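PDB 2VE3: putative cytochrome P450 120 from Synechocystis sp., which binds heme and retinoic acid and, as a cytochrome P450, probably acts as a monooxygenase that inserts an oxygen atom from molecular oxygen into its substrate. Local coordinates for residues R200-I211 with L241-L252; A155-K163 with S220-L228. All blocks are in the same frame, centred on the assembly; numbering follows the deposited sequence.

Contact 1. Residues R200-I211 with L241-L252; sequences RALLLAELEKII and LPELKDQILLLL. With HEM (protoporphyrin IX containing Fe), chain C.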
loop_
_atom_site.group_PDB
_atom_site.type_symbol
_atom_site.label_atom_id
_atom_site.label_comp_id
_atom_site.label_asym_id
_atom_site.label_seq_id
_atom_site.Cartn_x
_atom_site.Cartn_y
_atom_site.Cartn_z
ATOM N N ARG A 200 3.489 -8.349 -17.333
ATOM C CA ARG A 200 4.787 -8.429 -16.632
ATOM C C ARG A 200 5.937 -8.632 -17.624
ATOM O O ARG A 200 6.983 -8.013 -17.483
ATOM C CB ARG A 200 4.773 -9.528 -15.559
ATOM C CG ARG A 200 6.093 -10.292 -15.358
ATOM C CD ARG A 200 6.133 -11.079 -14.059
ATOM N NE ARG A 200 7.473 -11.626 -13.811
ATOM C CZ ARG A 200 8.377 -11.087 -12.993
ATOM N NH1 ARG A 200 8.110 -9.981 -12.283
ATOM N NH2 ARG A 200 9.558 -11.667 -12.875
ATOM N N ALA A 201 5.729 -9.499 -18.615
ATOM C CA ALA A 201 6.751 -9.777 -19.635
ATOM C C ALA A 201 7.084 -8.514 -20.416
ATOM O O ALA A 201 8.259 -8.191 -20.635
ATOM C CB ALA A 201 6.284 -10.882 -20.585
ATOM N N LEU A 202 6.045 -7.801 -20.831
ATOM C CA LEU A 202 6.204 -6.558 -21.575
ATOM C C LEU A 202 6.875 -5.474 -20.741
ATOM O O LEU A 202 7.708 -4.730 -21.254
ATOM C CB LEU A 202 4.852 -6.075 -22.111
ATOM C CG LEU A 202 4.203 -6.922 -23.214
ATOM C CD1 LEU A 202 2.721 -6.559 -23.372
ATOM C CD2 LEU A 202 4.928 -6.778 -24.545
ATOM N N LEU A 203 6.518 -5.390 -19.459
ATOM C CA LEU A 203 7.118 -4.400 -18.565
ATOM C C LEU A 203 8.586 -4.685 -18.278
ATOM O O LEU A 203 9.388 -3.757 -18.249
ATOM C CB LEU A 203 6.346 -4.285 -17.238
ATOM C CG LEU A 203 4.937 -3.684 -17.295
ATOM C CD1 LEU A 203 4.113 -4.118 -16.102
ATOM C CD2 LEU A 203 5.007 -2.167 -17.401
ATOM N N LEU A 204 8.940 -5.952 -18.046
ATOM C CA LEU A 204 10.339 -6.305 -17.767
ATOM C C LEU A 204 11.220 -6.006 -18.988
ATOM O O LEU A 204 12.326 -5.479 -18.844
ATOM C CB LEU A 204 10.469 -7.782 -17.367
ATOM C CG LEU A 204 9.900 -8.272 -16.032
ATOM C CD1 LEU A 204 9.989 -9.796 -15.992
ATOM C CD2 LEU A 204 10.646 -7.672 -14.852
ATOM N N ALA A 205 10.708 -6.313 -20.182
ATOM C CA ALA A 205 11.436 -6.073 -21.424
ATOM C C ALA A 205 11.748 -4.591 -21.599
ATOM O O ALA A 205 12.826 -4.241 -22.055
ATOM C CB ALA A 205 10.660 -6.624 -22.627
ATOM N N GLU A 206 10.808 -3.731 -21.212
ATOM C CA GLU A 206 11.008 -2.278 -21.203
ATOM C C GLU A 206 11.971 -1.802 -20.131
ATOM O O GLU A 206 12.802 -0.933 -20.385
ATOM C CB GLU A 206 9.675 -1.540 -21.020
ATOM C CG GLU A 206 8.801 -1.579 -22.240
ATOM C CD GLU A 206 9.521 -1.033 -23.460
ATOM O OE1 GLU A 206 9.743 0.201 -23.503
ATOM O OE2 GLU A 206 9.872 -1.844 -24.356
ATOM N N LEU A 207 11.823 -2.339 -18.921
ATOM C CA LEU A 207 12.666 -1.930 -17.804
ATOM C C LEU A 207 14.119 -2.353 -18.063
ATOM O O LEU A 207 15.038 -1.627 -17.695
ATOM C CB LEU A 207 12.156 -2.475 -16.458
ATOM C CG LEU A 207 10.681 -2.399 -16.031
ATOM C CD1 LEU A 207 10.527 -2.983 -14.631
ATOM C CD2 LEU A 207 10.059 -0.995 -16.112
ATOM N N GLU A 208 14.304 -3.515 -18.697
ATOM C CA GLU A 208 15.619 -3.940 -19.184
ATOM C C GLU A 208 16.220 -2.881 -20.111
ATOM O O GLU A 208 17.377 -2.509 -19.943
ATOM C CB GLU A 208 15.562 -5.313 -19.869
ATOM C CG GLU A 208 16.902 -5.760 -20.499
ATOM C CD GLU A 208 17.050 -7.271 -20.674
ATOM O OE1 GLU A 208 16.340 -8.052 -19.986
ATOM O OE2 GLU A 208 17.912 -7.688 -21.488
ATOM N N LYS A 209 15.419 -2.381 -21.059
ATOM C CA LYS A 209 15.845 -1.305 -21.968
ATOM C C LYS A 209 16.204 -0.043 -21.191
ATOM O O LYS A 209 17.264 0.542 -21.414
ATOM C CB LYS A 209 14.767 -0.987 -23.008
ATOM C CG LYS A 209 14.614 -2.024 -24.123
ATOM C CD LYS A 209 15.468 -1.674 -25.337
ATOM C CE LYS A 209 15.462 -2.796 -26.383
ATOM N NZ LYS A 209 16.661 -2.757 -27.292
ATOM N N ILE A 210 15.312 0.365 -20.286
ATOM C CA ILE A 210 15.514 1.545 -19.448
ATOM C C ILE A 210 16.798 1.429 -18.629
ATOM O O ILE A 210 17.530 2.410 -18.498
ATOM C CB ILE A 210 14.311 1.797 -18.507
ATOM C CG1 ILE A 210 13.100 2.306 -19.289
ATOM C CG2 ILE A 210 14.661 2.805 -17.422
ATOM C CD1 ILE A 210 11.799 2.101 -18.575
ATOM N N ILE A 211 17.065 0.241 -18.081
ATOM C CA ILE A 211 18.284 -0.009 -17.276
ATOM C C ILE A 211 19.581 0.059 -18.108
ATOM O O ILE A 211 20.557 0.680 -17.682
ATOM C CB ILE A 211 18.190 -1.354 -16.480
ATOM C CG1 ILE A 211 17.216 -1.217 -15.306
ATOM C CG2 ILE A 211 19.554 -1.804 -15.955
ATOM C CD1 ILE A 211 16.708 -2.547 -14.758
ATOM N N LEU A 241 20.822 -8.245 -13.255
ATOM C CA LEU A 241 19.766 -7.645 -14.068
ATOM C C LEU A 241 18.366 -8.178 -13.734
ATOM O O LEU A 241 17.455 -7.377 -13.553
ATOM C CB LEU A 241 20.065 -7.782 -15.576
ATOM C CG LEU A 241 18.966 -7.297 -16.533
ATOM C CD1 LEU A 241 18.833 -5.775 -16.506
ATOM C CD2 LEU A 241 19.210 -7.803 -17.950
ATOM N N PRO A 242 18.180 -9.514 -13.671
ATOM C CA PRO A 242 16.862 -10.010 -13.271
ATOM C C PRO A 242 16.385 -9.477 -11.903
ATOM O O PRO A 242 15.200 -9.179 -11.741
ATOM C CB PRO A 242 17.051 -11.542 -13.252
ATOM C CG PRO A 242 18.166 -11.779 -14.282
ATOM C CD PRO A 242 19.097 -10.625 -13.994
ATOM N N GLU A 243 17.301 -9.345 -10.946
ATOM C CA GLU A 243 16.973 -8.753 -9.651
ATOM C C GLU A 243 16.660 -7.253 -9.730
ATOM O O GLU A 243 15.709 -6.769 -9.077
ATOM C CB GLU A 243 18.058 -9.032 -8.603
ATOM C CG GLU A 243 17.862 -8.203 -7.342
ATOM C CD GLU A 243 18.355 -8.853 -6.080
ATOM O OE1 GLU A 243 19.172 -9.823 -6.152
ATOM O OE2 GLU A 243 17.905 -8.381 -5.001
ATOM N N LEU A 244 17.453 -6.529 -10.521
ATOM C CA LEU A 244 17.237 -5.099 -10.783
ATOM C C LEU A 244 15.839 -4.814 -11.327
ATOM O O LEU A 244 15.175 -3.870 -10.896
ATOM C CB LEU A 244 18.264 -4.581 -11.786
ATOM C CG LEU A 244 19.722 -4.356 -11.357
ATOM C CD1 LEU A 244 20.627 -4.051 -12.570
ATOM C CD2 LEU A 244 19.793 -3.244 -10.342
ATOM N N LYS A 245 15.407 -5.630 -12.286
ATOM C CA LYS A 245 14.099 -5.469 -12.898
ATOM C C LYS A 245 12.940 -5.818 -11.952
ATOM O O LYS A 245 11.942 -5.115 -11.928
ATOM C CB LYS A 245 14.031 -6.270 -14.185
ATOM C CG LYS A 245 15.181 -5.957 -15.142
ATOM C CD LYS A 245 14.938 -6.479 -16.537
ATOM C CE LYS A 245 14.740 -7.963 -16.595
ATOM N NZ LYS A 245 14.532 -8.347 -18.018
ATOM N N ASP A 246 13.082 -6.905 -11.191
ATOM C CA ASP A 246 12.090 -7.303 -10.182
ATOM C C ASP A 246 11.965 -6.263 -9.067
ATOM O O ASP A 246 10.864 -6.007 -8.574
ATOM C CB ASP A 246 12.434 -8.668 -9.581
ATOM C CG ASP A 246 11.828 -9.838 -10.363
ATOM O OD1 ASP A 246 11.250 -9.609 -11.447
ATOM O OD2 ASP A 246 11.922 -10.994 -9.885
ATOM N N GLN A 247 13.093 -5.665 -8.679
ATOM C CA GLN A 247 13.108 -4.661 -7.608
ATOM C C GLN A 247 12.432 -3.332 -8.001
ATOM O O GLN A 247 11.688 -2.775 -7.199
ATOM C CB GLN A 247 14.529 -4.437 -7.043
ATOM C CG GLN A 247 15.194 -5.676 -6.371
ATOM C CD GLN A 247 14.532 -6.137 -5.064
ATOM O OE1 GLN A 247 13.426 -5.708 -4.706
ATOM N NE2 GLN A 247 15.215 -7.014 -4.346
ATOM N N ILE A 248 12.684 -2.822 -9.216
ATOM C CA ILE A 248 11.997 -1.603 -9.652
ATOM C C ILE A 248 10.543 -1.857 -9.948
ATOM O O ILE A 248 9.720 -1.003 -9.694
ATOM C CB ILE A 248 12.616 -0.864 -10.891
ATOM C CG1 ILE A 248 13.304 -1.841 -11.844
ATOM C CG2 ILE A 248 13.494 0.288 -10.422
ATOM C CD1 ILE A 248 13.846 -1.201 -13.149
ATOM N N LEU A 249 10.223 -3.021 -10.502
ATOM C CA LEU A 249 8.822 -3.342 -10.754
ATOM C C LEU A 249 8.023 -3.277 -9.438
ATOM O O LEU A 249 6.893 -2.803 -9.435
ATOM C CB LEU A 249 8.683 -4.716 -11.413
ATOM C CG LEU A 249 7.315 -5.238 -11.858
ATOM C CD1 LEU A 249 6.755 -4.414 -13.003
ATOM C CD2 LEU A 249 7.428 -6.715 -12.281
ATOM N N LEU A 250 8.622 -3.746 -8.337
ATOM C CA LEU A 250 7.966 -3.761 -7.022
ATOM C C LEU A 250 7.774 -2.360 -6.485
ATOM O O LEU A 250 6.664 -1.994 -6.089
ATOM C CB LEU A 250 8.736 -4.642 -6.023
ATOM C CG LEU A 250 8.299 -4.659 -4.544
ATOM C CD1 LEU A 250 6.871 -5.156 -4.352
ATOM C CD2 LEU A 250 9.269 -5.486 -3.699
ATOM N N LEU A 251 8.843 -1.566 -6.504
ATOM C CA LEU A 251 8.804 -0.170 -6.061
ATOM C C LEU A 251 7.797 0.655 -6.852
ATOM O O LEU A 251 7.085 1.471 -6.272
ATOM C CB LEU A 251 10.178 0.488 -6.195
ATOM C CG LEU A 251 11.316 0.078 -5.266
ATOM C CD1 LEU A 251 12.549 0.935 -5.590
ATOM C CD2 LEU A 251 10.908 0.247 -3.833
ATOM N N LEU A 252 7.759 0.461 -8.173
ATOM C CA LEU A 252 6.746 1.122 -9.005
ATOM C C LEU A 252 5.324 0.632 -8.716
ATOM O O LEU A 252 4.400 1.419 -8.739
ATOM C CB LEU A 252 7.044 0.934 -10.502
ATOM C CG LEU A 252 8.311 1.529 -11.101
ATOM C CD1 LEU A 252 8.592 0.821 -12.416
ATOM C CD2 LEU A 252 8.172 3.054 -11.293
HETATM C CHA HEM C . 5.660 -3.680 2.858
HETATM C CHB HEM C . 1.656 -0.994 3.477
HETATM C CHC HEM C . 3.412 2.366 0.429
HETATM C CHD HEM C . 7.122 -0.530 -0.626
HETATM C C1A HEM C . 4.422 -3.257 3.323
HETATM C C2A HEM C . 3.561 -3.930 4.279
HETATM C C3A HEM C . 2.463 -3.168 4.455
HETATM C C4A HEM C . 2.585 -2.012 3.601
HETATM C CMA HEM C . 1.252 -3.448 5.364
HETATM C CAA HEM C . 3.896 -5.255 5.003
HETATM C CBA HEM C . 3.352 -6.482 4.276
HETATM C CGA HEM C . 3.894 -7.704 4.986
HETATM O O1A HEM C . 3.546 -7.884 6.190
HETATM O O2A HEM C . 4.661 -8.490 4.356
HETATM C C1B HEM C . 1.800 0.166 2.742
HETATM C C2B HEM C . 0.908 1.317 2.752
HETATM C C3B HEM C . 1.401 2.251 1.913
HETATM C C4B HEM C . 2.611 1.713 1.346
HETATM C CMB HEM C . -0.372 1.414 3.611
HETATM C CAB HEM C . 0.826 3.656 1.539
HETATM C CBB HEM C . 0.181 4.448 2.409
HETATM C C1C HEM C . 4.599 1.915 -0.098
HETATM C C2C HEM C . 5.480 2.646 -0.986
HETATM C C3C HEM C . 6.515 1.848 -1.283
HETATM C C4C HEM C . 6.299 0.575 -0.596
HETATM C CMC HEM C . 5.259 4.110 -1.457
HETATM C CAC HEM C . 7.748 2.192 -2.168
HETATM C CBC HEM C . 7.700 2.297 -3.501
HETATM C C1D HEM C . 7.023 -1.673 0.141
HETATM C C2D HEM C . 7.852 -2.836 -0.035
HETATM C C3D HEM C . 7.400 -3.829 1.041
HETATM C C4D HEM C . 6.355 -3.148 1.783
HETATM C CMD HEM C . 8.959 -3.034 -1.104
HETATM C CAD HEM C . 7.945 -5.250 1.314
HETATM C CBD HEM C . 8.804 -5.194 2.575
HETATM C CGD HEM C . 9.395 -6.551 2.875
HETATM O O1D HEM C . 10.318 -6.598 3.727
HETATM O O2D HEM C . 8.969 -7.587 2.282
HETATM N NA HEM C . 3.795 -2.098 2.935
HETATM N NB HEM C . 2.822 0.436 1.857
HETATM N NC HEM C . 5.118 0.649 0.115
HETATM N ND HEM C . 6.165 -1.881 1.225
HETATM FE FE HEM C . 4.609 -0.550 1.733
#

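Contact 2. Residues A155-K163 with S220-L228; sequences AATLFMGEK and SEEDALGIL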
loop_
_atom_site.group_PDB
_atom_site.type_symbol
_atom_site.label_atom_id
_atom_site.label_comp_id
_atom_site.label_asym_id
_atom_site.label_seq_id
_atom_site.Cartn_x
_atom_site.Cartn_y
_atom_site.Cartn_z
ATOM N N ALA A 155 5.519 8.031 -9.428
ATOM C CA ALA A 155 6.333 6.880 -9.132
ATOM C C ALA A 155 7.308 6.619 -10.275
ATOM O O ALA A 155 8.503 6.445 -10.030
ATOM C CB ALA A 155 5.471 5.663 -8.850
ATOM N N ALA A 156 6.808 6.620 -11.514
ATOM C CA ALA A 156 7.678 6.405 -12.683
ATOM C C ALA A 156 8.745 7.491 -12.739
ATOM O O ALA A 156 9.927 7.203 -12.920
ATOM C CB ALA A 156 6.867 6.361 -13.967
ATOM N N THR A 157 8.319 8.734 -12.528
ATOM C CA THR A 157 9.214 9.893 -12.545
ATOM C C THR A 157 10.318 9.844 -11.493
ATOM O O THR A 157 11.494 9.966 -11.834
ATOM C CB THR A 157 8.422 11.217 -12.422
ATOM O OG1 THR A 157 7.560 11.341 -13.554
ATOM C CG2 THR A 157 9.349 12.446 -12.355
ATOM N N LEU A 158 9.942 9.667 -10.231
ATOM C CA LEU A 158 10.904 9.757 -9.131
ATOM C C LEU A 158 11.797 8.525 -8.966
ATOM O O LEU A 158 12.911 8.636 -8.438
ATOM C CB LEU A 158 10.198 10.082 -7.808
ATOM C CG LEU A 158 9.585 11.481 -7.663
ATOM C CD1 LEU A 158 8.766 11.519 -6.401
ATOM C CD2 LEU A 158 10.656 12.586 -7.631
ATOM N N PHE A 159 11.319 7.362 -9.415
ATOM C CA PHE A 159 12.083 6.118 -9.275
ATOM C C PHE A 159 12.937 5.782 -10.501
ATOM O O PHE A 159 13.946 5.094 -10.385
ATOM C CB PHE A 159 11.180 4.923 -8.922
ATOM C CG PHE A 159 10.405 5.090 -7.637
ATOM C CD1 PHE A 159 10.862 5.923 -6.618
ATOM C CD2 PHE A 159 9.214 4.394 -7.442
ATOM C CE1 PHE A 159 10.147 6.064 -5.440
ATOM C CE2 PHE A 159 8.492 4.534 -6.263
ATOM C CZ PHE A 159 8.957 5.371 -5.260
ATOM N N MET A 160 12.522 6.266 -11.667
ATOM C CA MET A 160 13.221 5.968 -12.909
ATOM C C MET A 160 13.798 7.196 -13.625
ATOM O O MET A 160 14.961 7.180 -14.026
ATOM C CB MET A 160 12.311 5.165 -13.845
ATOM C CG MET A 160 12.079 3.722 -13.382
ATOM S SD MET A 160 11.272 2.737 -14.643
ATOM C CE MET A 160 9.682 3.570 -14.737
ATOM N N GLY A 161 12.997 8.251 -13.771
ATOM C CA GLY A 161 13.403 9.456 -14.520
ATOM C C GLY A 161 12.279 10.037 -15.369
ATOM O O GLY A 161 11.311 9.335 -15.696
ATOM N N GLU A 162 12.418 11.318 -15.734
ATOM C CA GLU A 162 11.350 12.095 -16.392
ATOM C C GLU A 162 10.983 11.646 -17.820
ATOM O O GLU A 162 9.796 11.516 -18.137
ATOM C CB GLU A 162 11.670 13.602 -16.354
ATOM N N LYS A 163 11.991 11.403 -18.663
ATOM C CA LYS A 163 11.770 10.958 -20.056
ATOM C C LYS A 163 11.169 9.552 -20.129
ATOM O O LYS A 163 10.461 9.209 -21.083
ATOM C CB LYS A 163 13.078 11.031 -20.868
ATOM N N SER A 220 24.460 8.253 -11.263
ATOM C CA SER A 220 23.619 9.195 -10.511
ATOM C C SER A 220 22.738 8.460 -9.498
ATOM O O SER A 220 22.037 7.516 -9.856
ATOM C CB SER A 220 22.766 10.052 -11.461
ATOM O OG SER A 220 22.570 9.407 -12.713
ATOM N N GLU A 221 22.800 8.893 -8.238
ATOM C CA GLU A 221 21.983 8.328 -7.162
ATOM C C GLU A 221 20.844 9.283 -6.783
ATOM O O GLU A 221 20.468 9.398 -5.612
ATOM C CB GLU A 221 22.841 7.990 -5.933
ATOM C CG GLU A 221 23.773 6.792 -6.107
ATOM C CD GLU A 221 25.093 7.162 -6.770
ATOM O OE1 GLU A 221 25.831 7.990 -6.188
ATOM O OE2 GLU A 221 25.402 6.620 -7.859
ATOM N N GLU A 222 20.312 9.976 -7.786
ATOM C CA GLU A 222 19.213 10.924 -7.587
ATOM C C GLU A 222 17.905 10.197 -7.275
ATOM O O GLU A 222 17.104 10.668 -6.446
ATOM C CB GLU A 222 19.052 11.830 -8.820
ATOM N N ASP A 223 17.728 9.044 -7.924
ATOM C CA ASP A 223 16.506 8.238 -7.854
ATOM C C ASP A 223 16.749 6.790 -7.394
ATOM O O ASP A 223 17.891 6.389 -7.129
ATOM C CB ASP A 223 15.798 8.246 -9.219
ATOM C CG ASP A 223 16.651 7.655 -10.343
ATOM O OD1 ASP A 223 17.807 7.249 -10.110
ATOM O OD2 ASP A 223 16.145 7.591 -11.482
ATOM N N ALA A 224 15.663 6.013 -7.331
ATOM C CA ALA A 224 15.699 4.623 -6.882
ATOM C C ALA A 224 16.501 3.702 -7.806
ATOM O O ALA A 224 17.287 2.888 -7.324
ATOM C CB ALA A 224 14.279 4.088 -6.677
ATOM N N LEU A 225 16.307 3.836 -9.118
ATOM C CA LEU A 225 17.021 3.012 -10.108
ATOM C C LEU A 225 18.545 3.206 -10.051
ATOM O O LEU A 225 19.305 2.235 -10.091
ATOM C CB LEU A 225 16.488 3.280 -11.526
ATOM C CG LEU A 225 17.083 2.457 -12.679
ATOM C CD1 LEU A 225 16.917 0.942 -12.466
ATOM C CD2 LEU A 225 16.515 2.877 -14.032
ATOM N N GLY A 226 18.970 4.464 -9.954
ATOM C CA GLY A 226 20.378 4.813 -9.746
ATOM C C GLY A 226 20.949 4.227 -8.471
ATOM O O GLY A 226 22.039 3.659 -8.484
ATOM N N ILE A 227 20.194 4.334 -7.379
ATOM C CA ILE A 227 20.550 3.675 -6.119
ATOM C C ILE A 227 20.766 2.157 -6.259
ATOM O O ILE A 227 21.759 1.628 -5.754
ATOM C CB ILE A 227 19.576 4.049 -4.950
ATOM C CG1 ILE A 227 19.802 5.508 -4.543
ATOM C CG2 ILE A 227 19.821 3.176 -3.717
ATOM C CD1 ILE A 227 18.877 6.035 -3.477
ATOM N N LEU A 228 19.872 1.470 -6.964
ATOM C CA LEU A 228 19.999 0.022 -7.157
ATOM C C LEU A 228 21.174 -0.358 -8.052
ATOM O O LEU A 228 21.825 -1.379 -7.841
ATOM C CB LEU A 228 18.706 -0.577 -7.723
ATOM C CG LEU A 228 17.435 -0.481 -6.869
ATOM C CD1 LEU A 228 16.223 -1.085 -7.615
ATOM C CD2 LEU A 228 17.672 -1.153 -5.525
#

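Contact 1. Residues R200-I211 with L241-L252
Asp246 OD1 is gripped by both terminal nitrogens of Arg200. OD1 accepts from NH2 at 3.0 Å through its syn lone pair, while NH1 meets it from above the carboxylate plane in a longer, more bent bond. The carboxylate meets the edge of the guanidinium, one face of which is covered by the CD1 methyl of Leu204. Asp246 is doubly fixed, because OD2 accepts from the backbone N of Asn91. A second salt bridge joins Lys245 NZ to the anti lone pair of Glu208 OE1 at 2.7 Å. Lysine suits this place because its methylene chain, bent at chi3 (-59°), passes the Leu204 carbonyl and CB of Glu208 before reaching the charge. Beneath the ion pairs the interface is aliphatic. Leu207 is a knob among Lys245, Ile248, Leu249 and Leu252, and Ile211 another, its CD1 3.5 Å from Ile248 CD1. Leu249 reciprocates: with CG anti to the backbone N (-176°), it enters the hole formed by Arg200, Leu203, Leu204 and Leu207. The segment axes approach to 9.7 Å at 111°, so the helices pack crosswise. This is knobs-into-holes packing against the long helix that, as in other P450s, runs over the heme.

Contact 2. Residues A155-K163 with S220-L228
Phe159, Asp223 and Met160 bury the most surface here, and the backbone carbonyl of Phe159 makes the central link. Its oxygen accepts from Leu225 N at 3.0 Å in the carbonyl plane, with an N-H...O angle of 153°, tying the end of helix 143-159 to the first turn of helix 224-230. The Phe159 ring touches the heme and rests CD1 obliquely on the methyl of Ala224 at 3.9 Å; alanine is small enough to let the backbones come this close. Asp223 is the N-cap of helix 224-230. Its CG stands between backbone N and carbonyl carbon (chi1 61°), which brings OD1 over the first turn to accept from Gly226 N at 3.0 Å. OD2 instead lies 2.8 Å from Met160 O; both are acceptors, and their closeness is probably eased by Arg214, salt-bridged to OD2 and weakly hydrogen-bonded to the carbonyl. At Gly161, with positive phi, a side chain would run into Met160 O, so glycine suits the place. The CB of Met160 points away from helix 224-230, and the side chain packs on Ile210 of helix 192-215 and Leu252 of helix 241-272; Leu225 reaches the same two helices, and Leu158 helix 121-137.

Overall arrangement
Contacts 1 and 2 lie side by side in the helical part of the chain, their centres 13 Å apart, and alternate in sequence: helix 224-230 of contact 2 falls between the two helices of contact 1. Ile211 CG1 meets Leu225 CD1 at 3.6 Å, and Leu252 CD2 lies 3.7 Å from Ala156 CA, so the hydrophobic core continues from one contact into the other. Leu250 and Leu251 lie on segment 241-252 but take no part in its packing on 200-211; Leu250 CD2 comes within 3.6 Å of the heme methyl CMD, and Leu250 also touches retinoic acid. From contact 2, Phe159 reaches the heme, its side chain about 10 Å from that of Cys391, the probable axial iron ligand.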